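Local coordinates for putative alpha-L-fucosidase (Bacteroides thetaiotaomicron, PDB 3EYP), which probably hydrolyses alpha-L-fucosyl linkages as a family 29 glycoside hydrolase, with a discoidin-type domain joined to its catalytic barrel, at residues A[142-147]-A[178-183]; A[148-153]-A[183-188]; A[219-224]-A[415-420]; A[392-397]-A[441-446]. All blocks are in the same frame, centred on the assembly; numbering follows the deposited sequence.

Interaction 1 of 4, residues A[142-147]-A[178-183]; sequences YKEYYA and YRHWYK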
# COMPACT_ATOMS: atom_id res chain seq x y z
N TYR A 142 26.19 -5.39 -14.95
CA TYR A 142 24.87 -4.81 -14.86
C TYR A 142 24.71 -4.27 -13.44
O TYR A 142 24.05 -3.27 -13.19
CB TYR A 142 23.79 -5.83 -15.18
CG TYR A 142 22.40 -5.22 -14.95
CD1 TYR A 142 21.87 -4.31 -15.87
CD2 TYR A 142 21.67 -5.48 -13.80
CE1 TYR A 142 20.64 -3.74 -15.68
CE2 TYR A 142 20.44 -4.87 -13.60
CZ TYR A 142 19.93 -4.00 -14.56
OH TYR A 142 18.68 -3.40 -14.42
N LYS A 143 25.29 -5.00 -12.50
CA LYS A 143 25.27 -4.57 -11.10
C LYS A 143 25.85 -3.19 -11.00
O LYS A 143 25.29 -2.31 -10.35
CB LYS A 143 26.07 -5.51 -10.19
CG LYS A 143 26.46 -4.89 -8.83
CD LYS A 143 27.38 -5.76 -8.02
CE LYS A 143 28.82 -5.70 -8.52
NZ LYS A 143 29.74 -6.39 -7.56
N GLU A 144 26.99 -2.95 -11.65
CA GLU A 144 27.57 -1.59 -11.60
C GLU A 144 26.74 -0.54 -12.32
O GLU A 144 26.63 0.57 -11.85
CB GLU A 144 29.01 -1.54 -12.16
CG GLU A 144 29.94 -2.52 -11.53
CD GLU A 144 30.07 -2.31 -10.02
OE1 GLU A 144 30.04 -1.14 -9.53
OE2 GLU A 144 30.17 -3.35 -9.32
N TYR A 145 26.17 -0.90 -13.47
CA TYR A 145 25.32 0.02 -14.27
C TYR A 145 24.14 0.50 -13.43
O TYR A 145 23.85 1.71 -13.26
CB TYR A 145 24.75 -0.69 -15.54
CG TYR A 145 23.62 0.06 -16.28
CD1 TYR A 145 23.85 1.28 -16.90
CD2 TYR A 145 22.33 -0.47 -16.38
CE1 TYR A 145 22.87 1.96 -17.56
CE2 TYR A 145 21.32 0.20 -17.03
CZ TYR A 145 21.59 1.43 -17.62
OH TYR A 145 20.66 2.12 -18.33
N TYR A 146 23.46 -0.48 -12.89
CA TYR A 146 22.29 -0.22 -12.05
C TYR A 146 22.69 0.67 -10.87
O TYR A 146 22.00 1.61 -10.51
CB TYR A 146 21.64 -1.52 -11.56
CG TYR A 146 20.28 -1.32 -10.88
CD1 TYR A 146 19.11 -1.50 -11.56
CD2 TYR A 146 20.20 -0.97 -9.51
CE1 TYR A 146 17.88 -1.31 -10.94
CE2 TYR A 146 19.00 -0.80 -8.90
CZ TYR A 146 17.85 -0.99 -9.59
OH TYR A 146 16.64 -0.79 -8.94
N ALA A 147 23.82 0.35 -10.26
CA ALA A 147 24.31 1.12 -9.09
C ALA A 147 24.57 2.56 -9.46
O ALA A 147 24.26 3.47 -8.68
CB ALA A 147 25.57 0.47 -8.46
N TYR A 178 21.87 -7.17 -4.89
CA TYR A 178 20.90 -6.32 -4.21
C TYR A 178 21.53 -5.62 -2.99
O TYR A 178 21.15 -4.49 -2.63
CB TYR A 178 19.64 -7.10 -3.79
CG TYR A 178 18.71 -7.50 -4.89
CD1 TYR A 178 17.76 -6.61 -5.38
CD2 TYR A 178 18.72 -8.82 -5.39
CE1 TYR A 178 16.83 -7.02 -6.38
CE2 TYR A 178 17.88 -9.19 -6.40
CZ TYR A 178 16.92 -8.30 -6.89
OH TYR A 178 16.05 -8.73 -7.86
N ARG A 179 22.52 -6.28 -2.36
CA ARG A 179 23.20 -5.64 -1.20
C ARG A 179 23.86 -4.34 -1.60
O ARG A 179 23.73 -3.30 -0.93
CB ARG A 179 24.27 -6.54 -0.58
CG ARG A 179 24.80 -6.03 0.78
CD ARG A 179 25.79 -7.02 1.41
NE ARG A 179 27.02 -7.21 0.63
CZ ARG A 179 27.45 -8.33 0.03
NH1 ARG A 179 28.65 -8.33 -0.63
NH2 ARG A 179 26.77 -9.45 0.12
N HIS A 180 24.66 -4.46 -2.64
CA HIS A 180 25.35 -3.33 -3.25
C HIS A 180 24.37 -2.18 -3.47
O HIS A 180 24.62 -1.04 -3.09
CB HIS A 180 26.05 -3.78 -4.55
CG HIS A 180 26.97 -2.75 -5.14
ND1 HIS A 180 28.03 -2.21 -4.45
CD2 HIS A 180 27.01 -2.21 -6.38
CE1 HIS A 180 28.67 -1.35 -5.24
NE2 HIS A 180 28.06 -1.33 -6.41
N TRP A 181 23.22 -2.53 -4.00
CA TRP A 181 22.16 -1.52 -4.24
C TRP A 181 21.50 -0.95 -2.99
O TRP A 181 21.30 0.26 -2.82
CB TRP A 181 21.10 -2.04 -5.18
CG TRP A 181 21.62 -2.49 -6.51
CD1 TRP A 181 22.80 -2.18 -7.09
CD2 TRP A 181 20.94 -3.37 -7.42
NE1 TRP A 181 22.91 -2.80 -8.34
CE2 TRP A 181 21.78 -3.55 -8.54
CE3 TRP A 181 19.73 -4.03 -7.37
CZ2 TRP A 181 21.40 -4.33 -9.62
CZ3 TRP A 181 19.34 -4.81 -8.49
CH2 TRP A 181 20.19 -4.96 -9.58
N TYR A 182 21.20 -1.85 -2.09
CA TYR A 182 20.60 -1.49 -0.79
C TYR A 182 21.44 -0.48 0.01
O TYR A 182 20.92 0.47 0.57
CB TYR A 182 20.42 -2.76 0.03
CG TYR A 182 20.24 -2.55 1.48
CD1 TYR A 182 19.01 -2.14 1.98
CD2 TYR A 182 21.27 -2.82 2.38
CE1 TYR A 182 18.82 -2.00 3.32
CE2 TYR A 182 21.10 -2.69 3.70
CZ TYR A 182 19.87 -2.28 4.19
OH TYR A 182 19.69 -2.12 5.55
N LYS A 183 22.76 -0.67 -0.03
CA LYS A 183 23.69 0.21 0.69
C LYS A 183 23.60 1.63 0.16
O LYS A 183 23.66 2.64 0.91
CB LYS A 183 25.15 -0.32 0.60
CG LYS A 183 25.38 -1.57 1.48
CD LYS A 183 26.85 -2.06 1.47
CE LYS A 183 27.88 -0.94 1.63
NZ LYS A 183 28.66 -0.90 2.96

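Interaction 2 of 4, residues A[148-153]-A[183-188]; sequences HQLGEL and KIVREK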
# COMPACT_ATOMS: atom_id res chain seq x y z
N HIS A 148 25.07 2.77 -10.66
CA HIS A 148 25.34 4.13 -11.12
C HIS A 148 24.05 4.89 -11.20
O HIS A 148 23.97 6.01 -10.81
CB HIS A 148 26.06 4.17 -12.48
CG HIS A 148 27.52 3.84 -12.39
ND1 HIS A 148 28.39 4.47 -11.52
CD2 HIS A 148 28.28 2.99 -13.12
CE1 HIS A 148 29.61 3.98 -11.68
NE2 HIS A 148 29.58 3.07 -12.64
N GLN A 149 23.07 4.28 -11.82
CA GLN A 149 21.76 4.92 -12.03
C GLN A 149 21.04 5.20 -10.72
O GLN A 149 20.40 6.24 -10.53
CB GLN A 149 20.91 4.06 -12.96
CG GLN A 149 21.47 4.02 -14.37
CD GLN A 149 20.42 3.71 -15.44
OE1 GLN A 149 19.60 2.77 -15.29
NE2 GLN A 149 20.48 4.47 -16.56
N LEU A 150 21.16 4.23 -9.82
CA LEU A 150 20.62 4.32 -8.48
C LEU A 150 21.22 5.54 -7.79
O LEU A 150 20.52 6.38 -7.25
CB LEU A 150 20.80 2.97 -7.72
CG LEU A 150 19.93 2.67 -6.53
CD1 LEU A 150 18.45 2.94 -6.77
CD2 LEU A 150 20.29 1.26 -5.87
N GLY A 151 22.51 5.70 -7.94
CA GLY A 151 23.20 6.86 -7.41
C GLY A 151 22.73 8.20 -7.92
O GLY A 151 22.63 9.18 -7.17
N GLU A 152 22.43 8.25 -9.21
CA GLU A 152 21.85 9.43 -9.77
C GLU A 152 20.49 9.70 -9.13
O GLU A 152 20.19 10.80 -8.68
CB GLU A 152 21.71 9.33 -11.33
CG GLU A 152 23.03 9.18 -12.08
CD GLU A 152 22.84 9.13 -13.54
OE1 GLU A 152 21.94 8.37 -13.93
OE2 GLU A 152 23.60 9.76 -14.32
N LEU A 153 19.65 8.68 -9.08
CA LEU A 153 18.23 8.88 -8.69
C LEU A 153 18.08 9.13 -7.19
O LEU A 153 17.11 9.79 -6.71
CB LEU A 153 17.37 7.66 -9.12
CG LEU A 153 17.18 7.57 -10.65
CD1 LEU A 153 16.46 6.32 -11.13
CD2 LEU A 153 16.51 8.81 -11.16
N LYS A 183 22.76 -0.67 -0.03
CA LYS A 183 23.69 0.21 0.69
C LYS A 183 23.60 1.63 0.16
O LYS A 183 23.66 2.64 0.91
CB LYS A 183 25.15 -0.32 0.60
CG LYS A 183 25.38 -1.57 1.48
CD LYS A 183 26.85 -2.06 1.47
CE LYS A 183 27.88 -0.94 1.63
NZ LYS A 183 28.66 -0.90 2.96
N ILE A 184 23.39 1.73 -1.14
CA ILE A 184 23.22 3.05 -1.77
C ILE A 184 21.97 3.71 -1.30
O ILE A 184 21.98 4.85 -0.87
CB ILE A 184 23.27 3.00 -3.31
CG1 ILE A 184 24.69 2.61 -3.73
CG2 ILE A 184 22.78 4.32 -3.91
CD1 ILE A 184 24.79 1.79 -4.99
N VAL A 185 20.88 2.99 -1.43
CA VAL A 185 19.57 3.52 -0.99
C VAL A 185 19.60 4.00 0.47
O VAL A 185 19.21 5.15 0.83
CB VAL A 185 18.38 2.51 -1.28
CG1 VAL A 185 17.06 3.04 -0.73
CG2 VAL A 185 18.22 2.23 -2.84
N ARG A 186 20.13 3.13 1.31
CA ARG A 186 20.04 3.30 2.76
C ARG A 186 20.92 4.50 3.17
O ARG A 186 20.56 5.33 4.01
CB ARG A 186 20.48 2.01 3.45
CG ARG A 186 19.91 1.75 4.80
CD ARG A 186 18.48 1.18 4.78
NE ARG A 186 17.64 2.28 4.40
CZ ARG A 186 16.45 2.18 3.83
NH1 ARG A 186 15.85 1.00 3.63
NH2 ARG A 186 15.85 3.29 3.51
N GLU A 187 22.08 4.61 2.54
CA GLU A 187 22.99 5.72 2.83
C GLU A 187 22.46 7.07 2.37
O GLU A 187 22.45 8.06 3.10
CB GLU A 187 24.38 5.45 2.26
CG GLU A 187 25.23 6.72 2.23
CD GLU A 187 26.63 6.48 1.74
OE1 GLU A 187 26.93 6.90 0.60
OE2 GLU A 187 27.43 5.87 2.50
N LYS A 188 21.95 7.10 1.16
CA LYS A 188 21.59 8.37 0.58
C LYS A 188 20.21 8.82 0.98
O LYS A 188 19.92 9.99 0.99
CB LYS A 188 21.67 8.29 -0.95
CG LYS A 188 23.10 8.08 -1.40
CD LYS A 188 23.26 8.24 -2.89
CE LYS A 188 24.73 8.23 -3.30
NZ LYS A 188 25.31 9.62 -3.19

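Interaction 3 of 4, residues A[219-224]-A[415-420]; sequences PCWATT and DKQAIG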
# COMPACT_ATOMS: atom_id res chain seq x y z
N PRO A 219 -6.54 -13.99 7.18
CA PRO A 219 -5.85 -12.83 7.70
C PRO A 219 -4.70 -12.43 6.81
O PRO A 219 -4.29 -13.15 5.91
CB PRO A 219 -5.28 -13.33 9.03
CG PRO A 219 -5.05 -14.81 8.74
CD PRO A 219 -6.20 -15.22 7.92
N CYS A 220 -4.18 -11.25 7.12
CA CYS A 220 -2.95 -10.79 6.54
C CYS A 220 -2.07 -10.24 7.66
O CYS A 220 -2.28 -9.13 8.11
CB CYS A 220 -3.23 -9.72 5.46
SG CYS A 220 -1.72 -9.12 4.65
N TRP A 221 -1.07 -11.00 8.05
CA TRP A 221 -0.12 -10.57 9.08
C TRP A 221 1.00 -9.74 8.48
O TRP A 221 1.36 -9.90 7.28
CB TRP A 221 0.47 -11.75 9.85
CG TRP A 221 -0.54 -12.74 10.28
CD1 TRP A 221 -0.86 -13.90 9.64
CD2 TRP A 221 -1.43 -12.65 11.41
NE1 TRP A 221 -1.87 -14.53 10.31
CE2 TRP A 221 -2.23 -13.81 11.40
CE3 TRP A 221 -1.61 -11.72 12.44
CZ2 TRP A 221 -3.21 -14.04 12.36
CZ3 TRP A 221 -2.60 -11.97 13.41
CH2 TRP A 221 -3.37 -13.11 13.36
N ALA A 222 1.55 -8.84 9.30
CA ALA A 222 2.62 -7.98 8.83
C ALA A 222 3.90 -8.77 8.78
O ALA A 222 4.88 -8.36 8.13
CB ALA A 222 2.78 -6.76 9.74
N THR A 223 3.93 -9.82 9.60
CA THR A 223 5.03 -10.78 9.67
C THR A 223 4.85 -11.94 8.70
O THR A 223 3.73 -12.40 8.41
CB THR A 223 5.19 -11.38 11.12
OG1 THR A 223 3.92 -11.88 11.63
CG2 THR A 223 5.74 -10.35 12.07
N THR A 224 6.00 -12.46 8.29
CA THR A 224 6.09 -13.67 7.49
C THR A 224 7.53 -14.16 7.52
O THR A 224 8.42 -13.47 8.00
CB THR A 224 5.56 -13.52 5.99
OG1 THR A 224 5.23 -14.81 5.46
CG2 THR A 224 6.57 -12.81 5.03
N ASP A 415 -15.15 -14.57 14.66
CA ASP A 415 -13.92 -15.33 14.77
C ASP A 415 -12.93 -14.87 13.72
O ASP A 415 -12.26 -15.69 13.05
CB ASP A 415 -14.26 -16.83 14.63
CG ASP A 415 -15.15 -17.35 15.78
OD1 ASP A 415 -15.09 -16.78 16.90
OD2 ASP A 415 -15.93 -18.31 15.53
N LYS A 416 -12.86 -13.54 13.60
CA LYS A 416 -11.83 -12.87 12.81
C LYS A 416 -10.50 -13.05 13.50
O LYS A 416 -10.42 -13.34 14.67
CB LYS A 416 -12.15 -11.40 12.58
CG LYS A 416 -13.46 -11.14 11.85
CD LYS A 416 -13.62 -12.00 10.69
CE LYS A 416 -12.84 -11.52 9.49
NZ LYS A 416 -12.78 -12.60 8.43
N GLN A 417 -9.43 -12.95 12.73
CA GLN A 417 -8.10 -13.21 13.31
C GLN A 417 -7.22 -11.97 13.51
O GLN A 417 -7.07 -11.50 14.64
CB GLN A 417 -7.39 -14.23 12.49
CG GLN A 417 -8.01 -15.59 12.53
CD GLN A 417 -7.21 -16.55 11.68
OE1 GLN A 417 -6.02 -16.80 11.93
NE2 GLN A 417 -7.82 -17.08 10.69
N ALA A 418 -6.66 -11.44 12.41
CA ALA A 418 -5.79 -10.23 12.50
C ALA A 418 -6.56 -8.96 12.68
O ALA A 418 -7.72 -8.81 12.27
CB ALA A 418 -4.87 -10.08 11.24
N ILE A 419 -5.86 -8.03 13.32
CA ILE A 419 -6.21 -6.65 13.30
C ILE A 419 -5.14 -5.81 12.64
O ILE A 419 -5.35 -5.24 11.57
CB ILE A 419 -6.52 -6.08 14.68
CG1 ILE A 419 -7.69 -6.85 15.36
CG2 ILE A 419 -6.92 -4.65 14.49
CD1 ILE A 419 -8.00 -6.42 16.83
N GLY A 420 -4.01 -5.75 13.28
CA GLY A 420 -2.94 -4.87 12.83
C GLY A 420 -3.34 -3.40 12.65
O GLY A 420 -4.06 -2.78 13.46

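Interaction 4 of 4, residues A[392-397]-A[441-446]; sequences RTTKWS and DGKACP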
# COMPACT_ATOMS: atom_id res chain seq x y z
N ARG A 392 -1.05 -8.39 18.57
CA ARG A 392 -1.36 -8.86 19.94
C ARG A 392 -2.59 -9.71 19.97
O ARG A 392 -2.59 -10.82 20.45
CB ARG A 392 -1.55 -7.65 20.87
CG ARG A 392 -0.32 -6.80 20.92
CD ARG A 392 -0.52 -5.54 21.71
NE ARG A 392 -0.44 -5.75 23.14
CZ ARG A 392 0.67 -5.86 23.85
NH1 ARG A 392 0.59 -6.07 25.15
NH2 ARG A 392 1.86 -5.80 23.27
N THR A 393 -3.67 -9.14 19.49
CA THR A 393 -4.97 -9.86 19.34
C THR A 393 -4.96 -10.78 18.13
O THR A 393 -4.46 -10.43 17.05
CB THR A 393 -6.15 -8.87 19.29
OG1 THR A 393 -6.15 -8.12 20.54
CG2 THR A 393 -7.46 -9.59 19.04
N THR A 394 -5.51 -11.99 18.34
CA THR A 394 -5.52 -13.01 17.30
C THR A 394 -6.85 -13.66 17.05
O THR A 394 -6.96 -14.47 16.14
CB THR A 394 -4.49 -14.14 17.55
OG1 THR A 394 -4.77 -14.78 18.81
CG2 THR A 394 -3.06 -13.61 17.54
N LYS A 395 -7.85 -13.28 17.82
CA LYS A 395 -9.22 -13.69 17.50
C LYS A 395 -10.17 -12.67 18.06
O LYS A 395 -9.98 -12.20 19.19
CB LYS A 395 -9.46 -15.12 18.05
CG LYS A 395 -10.79 -15.69 17.73
CD LYS A 395 -10.91 -17.10 18.30
CE LYS A 395 -12.35 -17.60 18.22
NZ LYS A 395 -12.54 -18.78 19.16
N TRP A 396 -11.13 -12.27 17.25
CA TRP A 396 -12.12 -11.28 17.63
C TRP A 396 -13.43 -11.40 16.88
O TRP A 396 -13.51 -11.89 15.71
CB TRP A 396 -11.58 -9.84 17.52
CG TRP A 396 -11.11 -9.45 16.13
CD1 TRP A 396 -9.93 -9.75 15.56
CD2 TRP A 396 -11.82 -8.66 15.19
NE1 TRP A 396 -9.84 -9.20 14.31
CE2 TRP A 396 -11.01 -8.54 14.05
CE3 TRP A 396 -13.08 -8.06 15.18
CZ2 TRP A 396 -11.41 -7.83 12.91
CZ3 TRP A 396 -13.47 -7.37 14.05
CH2 TRP A 396 -12.64 -7.26 12.94
N SER A 397 -14.47 -10.97 17.58
CA SER A 397 -15.84 -10.97 17.02
C SER A 397 -16.60 -9.74 17.47
O SER A 397 -16.26 -9.11 18.45
CB SER A 397 -16.63 -12.18 17.43
OG SER A 397 -15.90 -13.36 17.25
N ASP A 441 -8.93 -14.00 21.85
CA ASP A 441 -7.62 -14.66 21.98
C ASP A 441 -6.54 -13.75 21.45
O ASP A 441 -6.80 -12.82 20.65
CB ASP A 441 -7.59 -15.98 21.21
CG ASP A 441 -6.56 -16.96 21.74
OD1 ASP A 441 -5.91 -16.73 22.78
OD2 ASP A 441 -6.38 -17.99 21.09
N GLY A 442 -5.33 -14.04 21.92
CA GLY A 442 -4.13 -13.27 21.57
C GLY A 442 -2.86 -13.79 22.15
O GLY A 442 -2.88 -14.71 22.93
N LYS A 443 -1.77 -13.20 21.71
CA LYS A 443 -0.44 -13.46 22.22
C LYS A 443 -0.12 -12.53 23.40
O LYS A 443 0.81 -12.78 24.17
CB LYS A 443 0.60 -13.22 21.15
CG LYS A 443 0.49 -14.15 19.99
CD LYS A 443 1.41 -13.70 18.87
CE LYS A 443 2.87 -13.91 19.22
NZ LYS A 443 3.78 -13.13 18.37
N ALA A 444 -0.90 -11.46 23.49
CA ALA A 444 -0.77 -10.52 24.61
C ALA A 444 -2.04 -9.71 24.86
O ALA A 444 -2.99 -9.75 24.10
CB ALA A 444 0.44 -9.58 24.43
N CYS A 445 -2.05 -9.01 25.97
CA CYS A 445 -3.23 -8.22 26.34
C CYS A 445 -3.50 -7.26 25.18
O CYS A 445 -2.58 -6.81 24.56
CB CYS A 445 -3.05 -7.45 27.63
SG CYS A 445 -1.74 -6.30 27.65
N PRO A 446 -4.75 -6.96 24.91
CA PRO A 446 -5.11 -6.06 23.78
C PRO A 446 -4.61 -4.64 23.92
O PRO A 446 -4.48 -4.10 25.01
CB PRO A 446 -6.63 -6.05 23.80
CG PRO A 446 -7.05 -6.65 25.09
CD PRO A 446 -5.93 -7.47 25.62
O HOH W 1 -5.43 -9.73 22.60

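Interaction 1 of 4, residues A[142-147]-A[178-183]
Trp181 keeps its CG beside the backbone N (chi1 -58°) and Tyr146 swings its ring back beside its own carbonyl carbon (chi1 -170°); from these two starting points the rings meet between helices 139-155 and 175-188. They form a face-to-face stack, with the centroids of the Tyr146 ring and the six-membered ring of Trp181 3.8 Å apart and the planes tilted by 29°. The indole is a knob in the hole formed by Tyr142, Lys143, Tyr146 and Ala147. Beyond the CZ2-CH2 rim Tyr142 meets it obliquely, CE2 lying 4.0 Å from Trp181 CH2.

The indole also has a polar edge, and this fixes how the ring is turned. Trp181 NE1 donates an almost straight hydrogen bond of 3.2 Å to Lys143 O, in the carbonyl plane and on a lone pair. The same oxygen already takes the helical bond from Ala147 N at 3.0 Å, so two donors share it. Nearer the solvent, His180 sets its CD2 3.7 Å from Lys143 CG and at the same distance from Ala147 CB. The aliphatic part of Lys143 thus serves the packing, while its NZ pairs with Glu144 OE2 at 3.5 Å and with Glu140. Inward, the hydroxyls of Tyr146 and Tyr142 bond to Leu124 O and Lys76 NZ.

Chemically, the contact mixes an aromatic stack with one directional bond: stacking alone would tolerate sliding, whereas the NE1 bond ties the buried indole to a particular carbonyl of the neighbouring helix.

Interaction 2 of 4, residues A[148-153]-A[183-188]
Between Leu150 and Val185 no ring, carboxylate or amide side chain presents a face or an edge; the flat group nearest the neighbouring helix is the backbone at Gly151, whose N lies 4.3 Å from Ile184 CG2. The contact is otherwise made by branched aliphatic groups. Leu150, its CG turned beside the carbonyl carbon (chi1 -159°), brings CD2 to within 3.8 Å of Val185 CG2, the two side chains crossing at about a right angle. Its CG also comes 4.2 Å from Ile184 CG2, so Leu150 faces two successive residues of the other helix.

Toward the solvent, Lys188 lays its chain past Gly151, CD 4.4 Å from Gly151 O, and its NZ bonds to Ser155 OG, which in turn bonds to Gly151 O. On the barrel side, Leu150 rests on Leu124 of strand 119-124 and Val185 on Ile194 of strand 193-195.

The axes of the two short segments run nearly parallel, 9.8 Å apart at a crossing angle of -17°. Neighbouring parallel helices lying outside parallel strands, with aliphatic residues between the layers, are typical of the (beta/alpha) barrel, the TIM-barrel fold of family 29 catalytic domains.

Interaction 3 of 4, residues A[219-224]-A[415-420]
Gln417 and Ala418, on a loop of the discoidin-type beta sandwich, touch Pro219 and Trp221 of the catalytic part, so this is a buried interface between two domains. The loop enters through Lys416, which with Asp415 forms a G1 beta bulge opposite Trp396; its NZ makes a salt bridge to Asp218, just before the cis peptide bond of Pro219.

Next, Gln417 sends an extended chain obliquely across the proline, NE2 3.7 Å from Pro219 CD. Its OE1 comes to the edge of the indole, 4.0 Å from Trp221 CZ2, with amide and ring planes 60° apart. Ala418 follows and points its methyl at the ring: CB stands 3.9 Å from the centroid of the six-membered ring of Trp221, only 20° off the normal, a CH-pi contact. Shrinking Trp221 to an alanine would probably open a gap beside Ala418 and strip Pro219 and His391, the latter an edge-to-face neighbour, of their aromatic partner.

Ile419 then turns back into the sandwich, so the contact closes at Ala418, whose CB also lies 4.0 Å from Pro219 CB, a second carbon over the same face of the indole.

Interaction 4 of 4, residues A[392-397]-A[441-446]
Arg392 grips Cys445 side-on with two nitrogens. Arg392 NE donates to Cys445 O at 2.8 Å, head-on to the carbonyl, and NH1 reaches Cys445 SG at 3.4 Å in the guanidinium plane, so each nitrogen has a different atom of the same residue. A bend in the arginine chain at chi3 (80°) turns the group that way. Its own carbonyl is used as well: Lys443 N donates to Arg392 O at 2.8 Å. Further along, Asp441 O accepts from two successive amides, Thr394 N at 2.8 Å in a nearly straight bond (169°) and Lys395 N at 3.1 Å, both approaching from the same face of the carbonyl plane.

That doubled acceptance marks a classic beta bulge, with Thr394 and Lys395 facing Asp441 between antiparallel strands 393-401 and 434-442 of the discoidin-type sandwich. Thr393 and Gly442 precede it as a non-hydrogen-bonded pair, and Lys395 and Asp441, within the bulge, count as a hydrogen-bonded one. A water links strand residue Thr393 to the loop after the second strand, taking a bond from Thr393 OG1 (2.7 Å) and giving one to Ala444 O (2.9 Å).

Packing completes the contact. Ala444 CB lies over one face of the guanidinium, 3.6 Å from Arg392 NH1, while NH2 bonds to Ala4 O and Leu389 O. A leucine in place of Arg392 would probably leave Cys445 O and SG without these donors and cost Ala4 O its bond. Pro446 sets its CB against Thr393 OG1, and the CB atoms of Lys395 and Asp441 pack side by side.

Overall arrangement
The four contacts fall into two pairs, one on the barrel and one at and beyond its junction with the sandwich. Interactions 1 and 2 are successive layers of one helix-helix seam on the barrel, their centres 8 Å apart, joined where Ala147 CB packs on Ile184 CD1. Interactions 3 and 4 have their centres about 10 Å apart and are coupled through the sandwich: Lys416 N probably bonds to Trp396 O at 2.8 Å, and Glu385 serves both, through Gly420 and through Arg392 and Thr393. Interaction 3 alone spans the two domains. The centres of interactions 1 and 3 are about 34 Å apart, and those of interactions 1 and 4 about 42 Å.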